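Local atomic coordinates of Endonuclease/exonuclease/phosphatase (Beutenbergia cavernae DSM 12333, PDB entry 4RUW), a protein that belongs to the endonuclease/exonuclease/phosphatase family, with a DNase I-like two-sheet fold followed by an immunoglobulin-like domain, its precise function being undetermined. Residues Asp55-Thr60 against Arg85-Asp90; Asp90-Asn95 against Val150-His155; Leu181-Val186 against Asp193-Ala198; Val306-Val311 against Val325-Leu330. All blocks are in the same frame, centred on the assembly; numbering follows the deposited sequence. Where two conformers were deposited one is given.

Contact 1: Asp55-Thr60 against Arg85-Asp90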
loop_
_atom_site.group_PDB
_atom_site.type_symbol
_atom_site.label_atom_id
_atom_site.label_comp_id
_atom_site.label_asym_id
_atom_site.label_seq_id
_atom_site.Cartn_x
_atom_site.Cartn_y
_atom_site.Cartn_z
ATOM N N ASP A 55 -9.413 -11.179 12.976
ATOM C CA ASP A 55 -9.688 -10.162 11.965
ATOM C C ASP A 55 -9.128 -8.796 12.295
ATOM O O ASP A 55 -9.079 -8.390 13.456
ATOM C CB ASP A 55 -11.204 -10.026 11.754
ATOM C CG ASP A 55 -11.814 -11.236 11.080
ATOM O OD1 ASP A 55 -11.078 -11.973 10.395
ATOM O OD2 ASP A 55 -13.036 -11.446 11.228
ATOM N N LEU A 56 -8.718 -8.086 11.251
ATOM C CA LEU A 56 -8.244 -6.715 11.386
ATOM C C LEU A 56 -8.696 -5.910 10.179
ATOM O O LEU A 56 -8.381 -6.278 9.052
ATOM C CB LEU A 56 -6.721 -6.688 11.446
ATOM C CG LEU A 56 -6.086 -5.321 11.682
ATOM C CD1 LEU A 56 -6.379 -4.834 13.095
ATOM C CD2 LEU A 56 -4.585 -5.384 11.423
ATOM N N ARG A 57 -9.435 -4.831 10.406
ATOM C CA ARG A 57 -9.822 -3.944 9.323
ATOM C C ARG A 57 -8.921 -2.715 9.349
ATOM O O ARG A 57 -8.855 -1.995 10.353
ATOM C CB ARG A 57 -11.297 -3.552 9.416
ATOM C CG ARG A 57 -11.718 -2.554 8.345
ATOM C CD ARG A 57 -13.222 -2.326 8.315
ATOM N NE ARG A 57 -13.870 -3.356 7.511
ATOM C CZ ARG A 57 -15.069 -3.242 6.947
ATOM N NH1 ARG A 57 -15.793 -2.141 7.109
ATOM N NH2 ARG A 57 -15.547 -4.240 6.217
ATOM N N VAL A 58 -8.219 -2.501 8.246
ATOM C CA VAL A 58 -7.264 -1.412 8.110
ATOM C C VAL A 58 -7.727 -0.514 6.988
ATOM O O VAL A 58 -8.001 -0.984 5.877
ATOM C CB VAL A 58 -5.858 -1.947 7.759
ATOM C CG1 VAL A 58 -4.879 -0.792 7.522
ATOM C CG2 VAL A 58 -5.365 -2.863 8.855
HETATM N N MSE A 59 -7.803 0.776 7.279
HETATM C CA MSE A 59 -8.207 1.755 6.291
HETATM C C MSE A 59 -7.084 2.747 6.056
HETATM O O MSE A 59 -6.354 3.097 6.986
HETATM C CB MSE A 59 -9.447 2.476 6.804
HETATM C CG MSE A 59 -9.974 3.593 5.901
HETATM SE SE MSE A 59 -11.628 4.374 6.537
HETATM C CE MSE A 59 -12.043 5.431 4.950
ATOM N N THR A 60 -6.931 3.187 4.811
ATOM C CA THR A 60 -6.052 4.313 4.518
ATOM C C THR A 60 -6.800 5.348 3.686
ATOM O O THR A 60 -7.608 4.990 2.824
ATOM C CB THR A 60 -4.729 3.877 3.815
ATOM O OG1 THR A 60 -3.822 4.985 3.757
ATOM C CG2 THR A 60 -4.977 3.363 2.411
ATOM N N ARG A 85 -16.291 6.542 10.672
ATOM C CA ARG A 85 -17.233 5.927 11.600
ATOM C C ARG A 85 -18.029 4.810 10.931
ATOM O O ARG A 85 -18.215 3.738 11.506
ATOM C CB ARG A 85 -18.181 7.012 12.124
ATOM C CG ARG A 85 -19.131 6.596 13.223
ATOM C CD ARG A 85 -19.978 7.802 13.691
ATOM N NE ARG A 85 -19.144 8.912 14.165
ATOM C CZ ARG A 85 -19.076 10.113 13.593
ATOM N NH1 ARG A 85 -19.811 10.397 12.524
ATOM N NH2 ARG A 85 -18.269 11.040 14.095
ATOM N N ALA A 86 -18.489 5.059 9.712
ATOM C CA ALA A 86 -19.292 4.084 8.982
ATOM C C ALA A 86 -18.477 2.854 8.597
ATOM O O ALA A 86 -18.979 1.736 8.639
ATOM C CB ALA A 86 -19.900 4.720 7.748
ATOM N N GLU A 87 -17.216 3.062 8.226
ATOM C CA GLU A 87 -16.351 1.958 7.816
ATOM C C GLU A 87 -15.831 1.171 9.025
ATOM O O GLU A 87 -15.482 -0.004 8.914
ATOM C CB GLU A 87 -15.189 2.477 6.971
ATOM C CG GLU A 87 -15.609 3.136 5.654
ATOM C CD GLU A 87 -16.144 2.154 4.619
ATOM O OE1 GLU A 87 -16.166 0.927 4.881
ATOM O OE2 GLU A 87 -16.526 2.622 3.520
ATOM N N ALA A 88 -15.798 1.830 10.180
ATOM C CA ALA A 88 -15.424 1.200 11.445
ATOM C C ALA A 88 -14.121 0.378 11.393
ATOM O O ALA A 88 -14.084 -0.762 11.841
ATOM C CB ALA A 88 -16.582 0.352 11.960
ATOM N N PRO A 89 -13.035 0.958 10.856
ATOM C CA PRO A 89 -11.779 0.201 10.858
ATOM C C PRO A 89 -11.202 0.064 12.269
ATOM O O PRO A 89 -11.499 0.860 13.159
ATOM C CB PRO A 89 -10.860 1.076 10.006
ATOM C CG PRO A 89 -11.375 2.468 10.233
ATOM C CD PRO A 89 -12.864 2.312 10.299
ATOM N N ASP A 90 -10.376 -0.949 12.474
ATOM C CA ASP A 90 -9.628 -1.059 13.715
ATOM C C ASP A 90 -8.562 0.024 13.793
ATOM O O ASP A 90 -8.304 0.582 14.867
ATOM C CB ASP A 90 -8.968 -2.429 13.791
ATOM C CG ASP A 90 -9.963 -3.534 14.028
ATOM O OD1 ASP A 90 -10.462 -3.628 15.167
ATOM O OD2 ASP A 90 -10.254 -4.296 13.081
HETATM O O HOH W 1 -10.275 -6.586 15.307
#

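Contact 2: Asp90-Asn95 against Val150-His155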
loop_
_atom_site.group_PDB
_atom_site.type_symbol
_atom_site.label_atom_id
_atom_site.label_comp_id
_atom_site.label_asym_id
_atom_site.label_seq_id
_atom_site.Cartn_x
_atom_site.Cartn_y
_atom_site.Cartn_z
ATOM N N ASP A 90 -10.376 -0.949 12.474
ATOM C CA ASP A 90 -9.628 -1.059 13.715
ATOM C C ASP A 90 -8.562 0.024 13.793
ATOM O O ASP A 90 -8.304 0.582 14.867
ATOM C CB ASP A 90 -8.968 -2.429 13.791
ATOM C CG ASP A 90 -9.963 -3.534 14.028
ATOM O OD1 ASP A 90 -10.462 -3.628 15.167
ATOM O OD2 ASP A 90 -10.254 -4.296 13.081
ATOM N N VAL A 91 -7.918 0.268 12.654
ATOM C CA VAL A 91 -6.839 1.238 12.541
ATOM C C VAL A 91 -7.026 1.974 11.230
ATOM O O VAL A 91 -7.354 1.357 10.201
ATOM C CB VAL A 91 -5.453 0.561 12.537
ATOM C CG1 VAL A 91 -4.350 1.600 12.421
ATOM C CG2 VAL A 91 -5.261 -0.246 13.793
ATOM N N VAL A 92 -6.844 3.290 11.264
ATOM C CA VAL A 92 -6.892 4.074 10.040
ATOM C C VAL A 92 -5.650 4.952 9.912
ATOM O O VAL A 92 -5.188 5.556 10.879
ATOM C CB VAL A 92 -8.214 4.888 9.902
ATOM C CG1 VAL A 92 -8.401 5.836 11.066
ATOM C CG2 VAL A 92 -8.241 5.648 8.588
ATOM N N VAL A 93 -5.108 4.974 8.701
ATOM C CA VAL A 93 -3.996 5.822 8.320
ATOM C C VAL A 93 -4.567 6.960 7.486
ATOM O O VAL A 93 -5.314 6.717 6.532
ATOM C CB VAL A 93 -2.970 5.019 7.493
ATOM C CG1 VAL A 93 -2.001 5.957 6.785
ATOM C CG2 VAL A 93 -2.250 4.003 8.387
ATOM N N LEU A 94 -4.247 8.195 7.862
ATOM C CA LEU A 94 -4.697 9.373 7.132
ATOM C C LEU A 94 -3.508 10.163 6.601
ATOM O O LEU A 94 -2.518 10.371 7.311
ATOM C CB LEU A 94 -5.530 10.279 8.032
ATOM C CG LEU A 94 -6.754 9.635 8.677
ATOM C CD1 LEU A 94 -7.441 10.616 9.628
ATOM C CD2 LEU A 94 -7.732 9.114 7.633
ATOM N N ASN A 95 -3.607 10.590 5.344
ATOM C CA ASN A 95 -2.643 11.511 4.748
ATOM C C ASN A 95 -3.278 12.885 4.572
ATOM O O ASN A 95 -4.517 12.996 4.481
ATOM C CB ASN A 95 -2.173 11.024 3.368
ATOM C CG ASN A 95 -1.626 9.599 3.376
ATOM O OD1 ASN A 95 -1.951 8.813 2.492
ATOM N ND2 ASN A 95 -0.765 9.278 4.336
ATOM N N VAL A 150 -1.329 10.616 9.883
ATOM C CA VAL A 150 -1.941 10.307 11.169
ATOM C C VAL A 150 -2.312 8.837 11.242
ATOM O O VAL A 150 -2.748 8.258 10.247
ATOM C CB VAL A 150 -3.196 11.194 11.396
ATOM C CG1 VAL A 150 -4.063 10.676 12.545
ATOM C CG2 VAL A 150 -2.788 12.649 11.619
ATOM N N VAL A 151 -2.097 8.233 12.407
ATOM C CA VAL A 151 -2.673 6.933 12.715
ATOM C C VAL A 151 -3.708 7.133 13.810
ATOM O O VAL A 151 -3.407 7.738 14.837
ATOM C CB VAL A 151 -1.610 5.915 13.177
ATOM C CG1 VAL A 151 -2.282 4.613 13.651
ATOM C CG2 VAL A 151 -0.626 5.631 12.050
HETATM N N MSE A 152 -4.923 6.647 13.574
HETATM C CA MSE A 152 -5.963 6.619 14.599
HETATM C C MSE A 152 -6.373 5.175 14.815
HETATM O O MSE A 152 -6.485 4.401 13.868
HETATM C CB MSE A 152 -7.194 7.442 14.205
HETATM C CG MSE A 152 -6.901 8.908 13.886
HETATM SE SE MSE A 152 -8.483 9.984 13.471
HETATM C CE MSE A 152 -9.236 10.102 15.267
ATOM N N SER A 153 -6.600 4.814 16.063
ATOM C CA SER A 153 -6.826 3.426 16.389
ATOM C C SER A 153 -7.817 3.269 17.535
ATOM O O SER A 153 -7.851 4.080 18.460
ATOM C CB SER A 153 -5.486 2.798 16.763
ATOM O OG SER A 153 -5.629 1.474 17.208
ATOM N N ARG A 154 -8.631 2.222 17.464
ATOM C CA ARG A 154 -9.496 1.844 18.577
ATOM C C ARG A 154 -8.724 1.060 19.630
ATOM O O ARG A 154 -9.239 0.783 20.706
ATOM C CB ARG A 154 -10.661 0.990 18.073
ATOM C CG ARG A 154 -11.724 1.765 17.317
ATOM C CD ARG A 154 -12.895 0.890 16.938
ATOM N NE ARG A 154 -13.970 1.651 16.311
ATOM C CZ ARG A 154 -15.260 1.354 16.424
ATOM N NH1 ARG A 154 -15.652 0.324 17.160
ATOM N NH2 ARG A 154 -16.169 2.103 15.820
ATOM N N HIS A 155 -7.479 0.721 19.319
ATOM C CA HIS A 155 -6.677 -0.136 20.186
ATOM C C HIS A 155 -5.420 0.594 20.628
ATOM O O HIS A 155 -4.877 1.400 19.885
ATOM C CB HIS A 155 -6.334 -1.422 19.443
ATOM C CG HIS A 155 -7.520 -2.059 18.802
ATOM N ND1 HIS A 155 -8.574 -2.559 19.537
ATOM C CD2 HIS A 155 -7.859 -2.219 17.502
ATOM C CE1 HIS A 155 -9.489 -3.037 18.715
ATOM N NE2 HIS A 155 -9.082 -2.841 17.473
#

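Contact 3: Leu181-Val186 against Asp193-Ala198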
loop_
_atom_site.group_PDB
_atom_site.type_symbol
_atom_site.label_atom_id
_atom_site.label_comp_id
_atom_site.label_asym_id
_atom_site.label_seq_id
_atom_site.Cartn_x
_atom_site.Cartn_y
_atom_site.Cartn_z
ATOM N N LEU A 181 7.820 9.102 7.188
ATOM C CA LEU A 181 7.208 7.839 7.560
ATOM C C LEU A 181 6.890 7.876 9.048
ATOM O O LEU A 181 7.740 8.273 9.851
ATOM C CB LEU A 181 8.195 6.710 7.282
ATOM C CG LEU A 181 7.888 5.352 7.902
ATOM C CD1 LEU A 181 6.677 4.721 7.255
ATOM C CD2 LEU A 181 9.096 4.440 7.809
ATOM N N LEU A 182 5.667 7.487 9.406
ATOM C CA LEU A 182 5.255 7.360 10.800
ATOM C C LEU A 182 5.070 5.883 11.122
ATOM O O LEU A 182 4.355 5.178 10.419
ATOM C CB LEU A 182 3.940 8.102 11.036
ATOM C CG LEU A 182 3.253 7.851 12.379
ATOM C CD1 LEU A 182 4.158 8.261 13.539
ATOM C CD2 LEU A 182 1.916 8.570 12.437
ATOM N N THR A 183 5.716 5.413 12.186
ATOM C CA THR A 183 5.572 4.027 12.605
ATOM C C THR A 183 5.094 3.967 14.048
ATOM O O THR A 183 5.648 4.636 14.918
ATOM C CB THR A 183 6.912 3.266 12.467
ATOM O OG1 THR A 183 7.321 3.288 11.094
ATOM C CG2 THR A 183 6.780 1.828 12.949
ATOM N N VAL A 184 4.066 3.163 14.295
ATOM C CA VAL A 184 3.576 2.953 15.646
ATOM C C VAL A 184 3.042 1.532 15.768
ATOM O O VAL A 184 2.513 0.980 14.816
ATOM C CB VAL A 184 2.509 4.001 16.029
ATOM C CG1 VAL A 184 1.236 3.827 15.205
ATOM C CG2 VAL A 184 2.240 3.973 17.533
ATOM N N THR A 185 3.216 0.930 16.935
ATOM C CA THR A 185 2.707 -0.405 17.180
ATOM C C THR A 185 1.362 -0.324 17.876
ATOM O O THR A 185 1.205 0.415 18.858
ATOM C CB THR A 185 3.686 -1.219 18.032
ATOM O OG1 THR A 185 4.915 -1.344 17.313
ATOM C CG2 THR A 185 3.137 -2.595 18.326
ATOM N N VAL A 186 0.393 -1.077 17.363
ATOM C CA VAL A 186 -0.929 -1.161 17.967
ATOM C C VAL A 186 -1.125 -2.548 18.581
ATOM O O VAL A 186 -0.781 -3.558 17.963
ATOM C CB VAL A 186 -2.013 -0.918 16.901
ATOM C CG1 VAL A 186 -3.395 -1.064 17.497
ATOM C CG2 VAL A 186 -1.844 0.464 16.285
ATOM N N ASP A 193 0.457 -7.543 18.934
ATOM C CA ASP A 193 1.064 -6.342 18.377
ATOM C C ASP A 193 1.081 -6.369 16.855
ATOM O O ASP A 193 1.495 -7.356 16.242
ATOM C CB ASP A 193 2.499 -6.176 18.882
ATOM C CG ASP A 193 2.579 -5.807 20.353
ATOM O OD1 ASP A 193 1.531 -5.626 21.006
ATOM O OD2 ASP A 193 3.716 -5.680 20.850
ATOM N N VAL A 194 0.662 -5.261 16.254
ATOM C CA VAL A 194 0.752 -5.082 14.807
ATOM C C VAL A 194 1.486 -3.767 14.580
ATOM O O VAL A 194 1.072 -2.740 15.112
ATOM C CB VAL A 194 -0.649 -5.036 14.148
ATOM C CG1 VAL A 194 -0.517 -4.752 12.657
ATOM C CG2 VAL A 194 -1.400 -6.339 14.396
ATOM N N VAL A 195 2.574 -3.795 13.811
ATOM C CA VAL A 195 3.294 -2.571 13.510
ATOM C C VAL A 195 2.643 -1.874 12.320
ATOM O O VAL A 195 2.460 -2.480 11.268
ATOM C CB VAL A 195 4.778 -2.850 13.216
ATOM C CG1 VAL A 195 5.523 -1.549 12.968
ATOM C CG2 VAL A 195 5.413 -3.622 14.376
ATOM N N VAL A 196 2.263 -0.612 12.508
ATOM C CA VAL A 196 1.626 0.180 11.467
ATOM C C VAL A 196 2.590 1.229 10.944
ATOM O O VAL A 196 3.072 2.076 11.709
ATOM C CB VAL A 196 0.349 0.855 12.021
ATOM C CG1 VAL A 196 -0.318 1.723 10.957
ATOM C CG2 VAL A 196 -0.620 -0.181 12.568
ATOM N N HIS A 197 2.878 1.156 9.647
ATOM C CA HIS A 197 3.709 2.134 8.967
ATOM C C HIS A 197 2.819 2.972 8.063
ATOM O O HIS A 197 2.126 2.434 7.194
ATOM C CB HIS A 197 4.768 1.437 8.111
ATOM C CG HIS A 197 5.664 0.510 8.867
ATOM N ND1 HIS A 197 6.731 0.953 9.632
ATOM C CD2 HIS A 197 5.675 -0.839 8.965
ATOM C CE1 HIS A 197 7.349 -0.084 10.160
ATOM N NE2 HIS A 197 6.732 -1.189 9.765
ATOM N N ALA A 198 2.844 4.288 8.269
ATOM C CA ALA A 198 1.991 5.241 7.556
ATOM C C ALA A 198 2.864 6.214 6.788
ATOM O O ALA A 198 3.757 6.835 7.375
ATOM C CB ALA A 198 1.147 6.009 8.554
#

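Contact 4: Val306-Val311 against Val325-Leu330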
loop_
_atom_site.group_PDB
_atom_site.type_symbol
_atom_site.label_atom_id
_atom_site.label_comp_id
_atom_site.label_asym_id
_atom_site.label_seq_id
_atom_site.Cartn_x
_atom_site.Cartn_y
_atom_site.Cartn_z
ATOM N N VAL A 306 -5.521 -12.021 3.290
ATOM C CA VAL A 306 -6.453 -10.976 2.893
ATOM C C VAL A 306 -7.828 -11.589 2.668
ATOM O O VAL A 306 -7.972 -12.544 1.911
ATOM C CB VAL A 306 -5.983 -10.261 1.614
ATOM C CG1 VAL A 306 -6.845 -9.038 1.357
ATOM C CG2 VAL A 306 -4.517 -9.861 1.744
ATOM N N VAL A 307 -8.833 -11.028 3.331
ATOM C CA VAL A 307 -10.192 -11.551 3.275
ATOM C C VAL A 307 -11.044 -10.833 2.236
ATOM O O VAL A 307 -11.704 -11.467 1.423
ATOM C CB VAL A 307 -10.866 -11.482 4.670
ATOM C CG1 VAL A 307 -12.290 -12.023 4.619
ATOM C CG2 VAL A 307 -10.025 -12.243 5.705
ATOM N N ALA A 308 -11.008 -9.505 2.253
ATOM C CA ALA A 308 -11.851 -8.697 1.379
ATOM C C ALA A 308 -11.358 -7.266 1.429
ATOM O O ALA A 308 -10.568 -6.901 2.301
ATOM C CB ALA A 308 -13.306 -8.762 1.835
ATOM N N GLY A 309 -11.825 -6.443 0.506
ATOM C CA GLY A 309 -11.546 -5.026 0.600
ATOM C C GLY A 309 -12.454 -4.243 -0.309
ATOM O O GLY A 309 -13.005 -4.799 -1.267
ATOM N N HIS A 310 -12.617 -2.957 -0.030
ATOM C CA HIS A 310 -13.420 -2.099 -0.892
ATOM C C HIS A 310 -12.915 -0.672 -0.811
ATOM O O HIS A 310 -12.294 -0.285 0.180
ATOM C CB HIS A 310 -14.910 -2.160 -0.518
ATOM C CG HIS A 310 -15.201 -1.754 0.897
ATOM N ND1 HIS A 310 -15.110 -2.634 1.950
ATOM C CD2 HIS A 310 -15.594 -0.569 1.422
ATOM C CE1 HIS A 310 -15.444 -2.011 3.072
ATOM N NE2 HIS A 310 -15.731 -0.755 2.779
ATOM N N VAL A 311 -13.182 0.110 -1.850
ATOM C CA VAL A 311 -12.999 1.543 -1.743
ATOM C C VAL A 311 -14.243 2.120 -1.076
ATOM O O VAL A 311 -15.356 1.615 -1.248
ATOM C CB VAL A 311 -12.714 2.236 -3.104
ATOM C CG1 VAL A 311 -11.316 1.862 -3.604
ATOM C CG2 VAL A 311 -13.793 1.920 -4.134
ATOM N N VAL A 325 -10.382 0.300 2.228
ATOM C CA VAL A 325 -10.769 -0.397 3.447
ATOM C C VAL A 325 -10.545 -1.886 3.279
ATOM O O VAL A 325 -11.227 -2.529 2.484
ATOM C CB VAL A 325 -12.254 -0.130 3.789
ATOM C CG1 VAL A 325 -12.614 -0.760 5.133
ATOM C CG2 VAL A 325 -12.551 1.371 3.778
HETATM N N MSE A 326 -9.572 -2.427 4.002
HETATM C CA MSE A 326 -9.172 -3.822 3.824
HETATM C C MSE A 326 -9.484 -4.652 5.048
HETATM O O MSE A 326 -9.238 -4.226 6.181
HETATM C CB MSE A 326 -7.666 -3.911 3.588
HETATM C CG MSE A 326 -7.159 -3.107 2.387
HETATM SE SE MSE A 326 -8.004 -3.571 0.699
HETATM C CE MSE A 326 -7.758 -5.500 0.756
ATOM N N ASP A 327 -9.994 -5.856 4.811
ATOM C CA ASP A 327 -10.238 -6.825 5.873
ATOM C C ASP A 327 -9.157 -7.894 5.781
ATOM O O ASP A 327 -9.065 -8.616 4.778
ATOM C CB ASP A 327 -11.629 -7.438 5.730
ATOM C CG ASP A 327 -12.733 -6.457 6.095
ATOM O OD1 ASP A 327 -12.625 -5.793 7.143
ATOM O OD2 ASP A 327 -13.711 -6.336 5.331
ATOM N N LEU A 328 -8.331 -7.968 6.824
ATOM C CA LEU A 328 -7.214 -8.902 6.898
ATOM C C LEU A 328 -7.480 -9.903 8.010
ATOM O O LEU A 328 -8.345 -9.688 8.858
ATOM C CB LEU A 328 -5.917 -8.143 7.196
ATOM C CG LEU A 328 -5.624 -6.930 6.305
ATOM C CD1 LEU A 328 -4.320 -6.262 6.732
ATOM C CD2 LEU A 328 -5.578 -7.333 4.831
ATOM N N ARG A 329 -6.725 -10.998 8.015
ATOM C CA ARG A 329 -6.835 -11.996 9.068
ATOM C C ARG A 329 -5.434 -12.458 9.409
ATOM O O ARG A 329 -4.666 -12.804 8.522
ATOM C CB ARG A 329 -7.678 -13.172 8.590
ATOM C CG ARG A 329 -7.924 -14.222 9.654
ATOM C CD ARG A 329 -8.962 -15.215 9.181
ATOM N NE ARG A 329 -10.248 -14.558 8.972
ATOM C CZ ARG A 329 -11.162 -14.953 8.091
ATOM N NH1 ARG A 329 -10.933 -16.004 7.320
ATOM N NH2 ARG A 329 -12.301 -14.286 7.976
ATOM N N LEU A 330 -5.086 -12.455 10.674
ATOM C CA LEU A 330 -3.745 -12.821 11.061
ATOM C C LEU A 330 -3.653 -14.306 11.303
ATOM O O LEU A 330 -4.355 -14.843 12.123
ATOM C CB LEU A 330 -3.332 -12.057 12.321
ATOM C CG LEU A 330 -1.894 -12.208 12.786
ATOM C CD1 LEU A 330 -0.936 -11.740 11.712
ATOM C CD2 LEU A 330 -1.682 -11.431 14.077
HETATM O O HOH W 2 -13.610 -4.950 2.902
#

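Contact 1: Asp55-Thr60 against Arg85-Asp90
Arg57 is gripped at both ends by the 85-90 segment: its backbone bonds to Asp90 and its guanidinium reaches the carbonyl of Glu87. Arg57 N donates to Asp90 OD2 at 2.8 Å in a nearly straight bond, with an N-H...O angle of 178°, meeting the lone pair that faces away from OD1, while Asp90 N returns a bond to Arg57 O on a more bent path of 133°. The carboxylate thus stands in for a backbone carbonyl, a task for which the short aspartate chain is well suited. Asp90 CB rests against Leu56 CD1, 3.6 Å away. Water 1 donates both to Asp90 OD1 and to Asp55 O, tying the start of the strand to the same side chain.

These residues belong to a beta-alpha-beta unit, in which strand 55-62 leads through helix 77-87 to strand 91-98. Ala88, the first residue past the helix, has positive phi and turns the chain, and Pro89 carries it back to the sheet.

The aliphatic part of Arg57 runs obliquely over Pro89, CG lying 3.7 Å from Pro89 CA. A bend at chi3 (-84°) then turns the guanidinium to the helix end, where NH1 donates in its own plane to a lone pair of Glu87 O, 2.8 Å away. The Glu87 carboxylate adds a long, out-of-plane salt bridge; its oxygens are hydrogen-bonded to His310 and Ser312. Pro89 supplies a compact apolar surface for Met59, a selenomethionine, whose CB lies 3.8 Å from Pro89 CB, and the extended Met59 chain brings SE within 4.1 Å of Glu87 CB.

Contact 2: Asp90-Asn95 against Val150-His155
Asp90 opens the pairing of strands 91-98 and 146-153 with two acceptors, its backbone O taking Arg154 N and its carboxylate the ring of His155. From there the strands run antiparallel, at 162°, inside one mixed sheet of the DNase I-like fold. Backbone donors and acceptors are satisfied in reciprocal pairs: Val92 N and O bond to Met152 O and N, and Leu94 N and O do the same with Val150, in bonds of 2.8 to 2.9 Å. Between them, Val91 and Ser153, and Val93 and Val151, form non-hydrogen-bonded pairs, where CA-H groups approach the carbonyls; Val93 CA lies 3.3 Å from Val150 O.

Beta-branched valines suit such extended, buried strands. Val91, Val93 and Val151 present their methyl groups on the same face as Ser153, toward strands 179-188 and 192-200 of the other sheet. On the opposite face Val92 CG1 lies alongside Met152 CB at 3.7 Å. The selenomethionine chain of Met152 bends at its last torsion, and Met152 SE touches Leu94 CD1 at 4.0 Å.

At the end of the ladder, Ser153 OG donates to His155 O at 2.8 Å, in the carbonyl plane and on a lone pair, fastening the turn that carries the histidine. The aliphatic CB of Arg154 sits over the centre of one face of the His155 ring. Asp90 OD1, which also accepts a water, takes the histidine N-H: His155 NE2 donates to Asp90 OD1 over 2.8 Å, almost perfectly straight at 178° and within the ring plane, though 24° out of the carboxylate plane.

Contact 3: Leu181-Val186 against Asp193-Ala198
A beta hairpin, formed by strands 179-188 and 192-200, supplies this contact in one of the two central sheets of the DNase I-like fold. The strands run antiparallel at 158°, and Leu182 with Ala198, Val184 with Val196, and Val186 with Val194 each exchange two backbone hydrogen bonds. Leu182 N to Ala198 O, 2.9 Å, is practically straight.

One face carries a polar pair. Thr183 and His197 lie side by side, and Thr183 OG1 is hydrogen-bonded to His197 ND1 at 2.8 Å, meeting the ring at its edge near the plane. Having chi1 of -61°, Thr183 directs OG1 to the histidine, while its methyl CG2 lies against the same ring, 3.4 Å from His197 CE1, and packs on Val195 CG1 at 3.6 Å: a threonine can serve both neighbours at once. Leu181 CD1 approaches the base of the same histidine, 3.9 Å from His197 CB. Further along, Thr185 makes only packing contacts across the hairpin: OG1 lies near Val195 CG2, and Thr185 CG2 rests 3.7 Å from Asp193 CB.

The other face is aliphatic, which suits its burial against the companion sheet. Small Ala198 lies beside Leu182. Here Val151 of strand 146-153 meets Leu182, Val184 and Ala198, and Val91 and Val93 of strand 91-98 meet Val196. Within its own sheet the hairpin continues to strand 157-166 beyond 181-186 and to strand 230-233 beyond 193-198.

Contact 4: Val306-Val311 against Val325-Leu330
The His310 ring overlaps Val325, whose CB sits over one face, 3.9 Å from the ring centroid and displaced toward the rim: a CH-pi contact. The two side chains lie side by side, and the His310 chi1 of 59°, which sets CG between the backbone N and the carbonyl carbon, lays the ring over the valine. Water 2 is hydrogen-bonded to His310 ND1 and donates to Asp327 OD2, with a weak bond to Val325 O as well, bridging the polar groups on this face. The other ring nitrogen, NE2, is hydrogen-bonded to Glu87, and Asp327 OD1 forms a salt bridge with Arg57.

The strands are antiparallel, and a classic beta bulge interrupts their register. Val307 and Ala308 both face Asp327, whose O accepts Val307 N at 2.8 Å and, weakly, Ala308 N at 3.3 Å. The side chain of Val307 lies over Arg329 of the partner strand: Val307 CG2 stands over the centre of one guanidinium face, 3.8 Å from Arg329 CZ, an apolar group suited to that flat surface. Arg329 NE is held by Asp55.

On the other face Gly309, lacking a side chain, lets the selenomethionine Met326 press close, SE lying 3.8 Å from Gly309 CA. Bent at chi2 and chi3, Met326 swings CE back to Val306 CG1, 3.7 Å away. Leu328 CD2 touches both methyls of Val306, CG1 and CG2.

Strand 304-311 is an outermost strand of its sheet, and strand 324-330 lies between it and strand 55-62; helix 266-270 packs on Val306 and Met326 through Thr266, Trp267 and Val270.

Contacts 1, 2 and 4 follow one mixed sheet, and contact 3 belongs to the sheet packed against it. Contacts 1 and 2 share Asp90, their centres 8 Å apart, and Met59 N and O probably bond to Val91 O and Val93 N. Contact 1 meets contact 4, 9 Å away between centres, through the Arg57-Asp327 salt bridge and a probable hydrogen bond of 2.7 Å between Glu87 OE1 and His310 NE2. Contacts 2 and 3 join the sheets: Val93 CG1 lies 3.6 Å from Ala198 CB. Contacts 3 and 4 do not touch. The bound zinc ion, held by His98, Asp100, His107 and His137, is about 12 Å from the side chain of Val150 in contact 2.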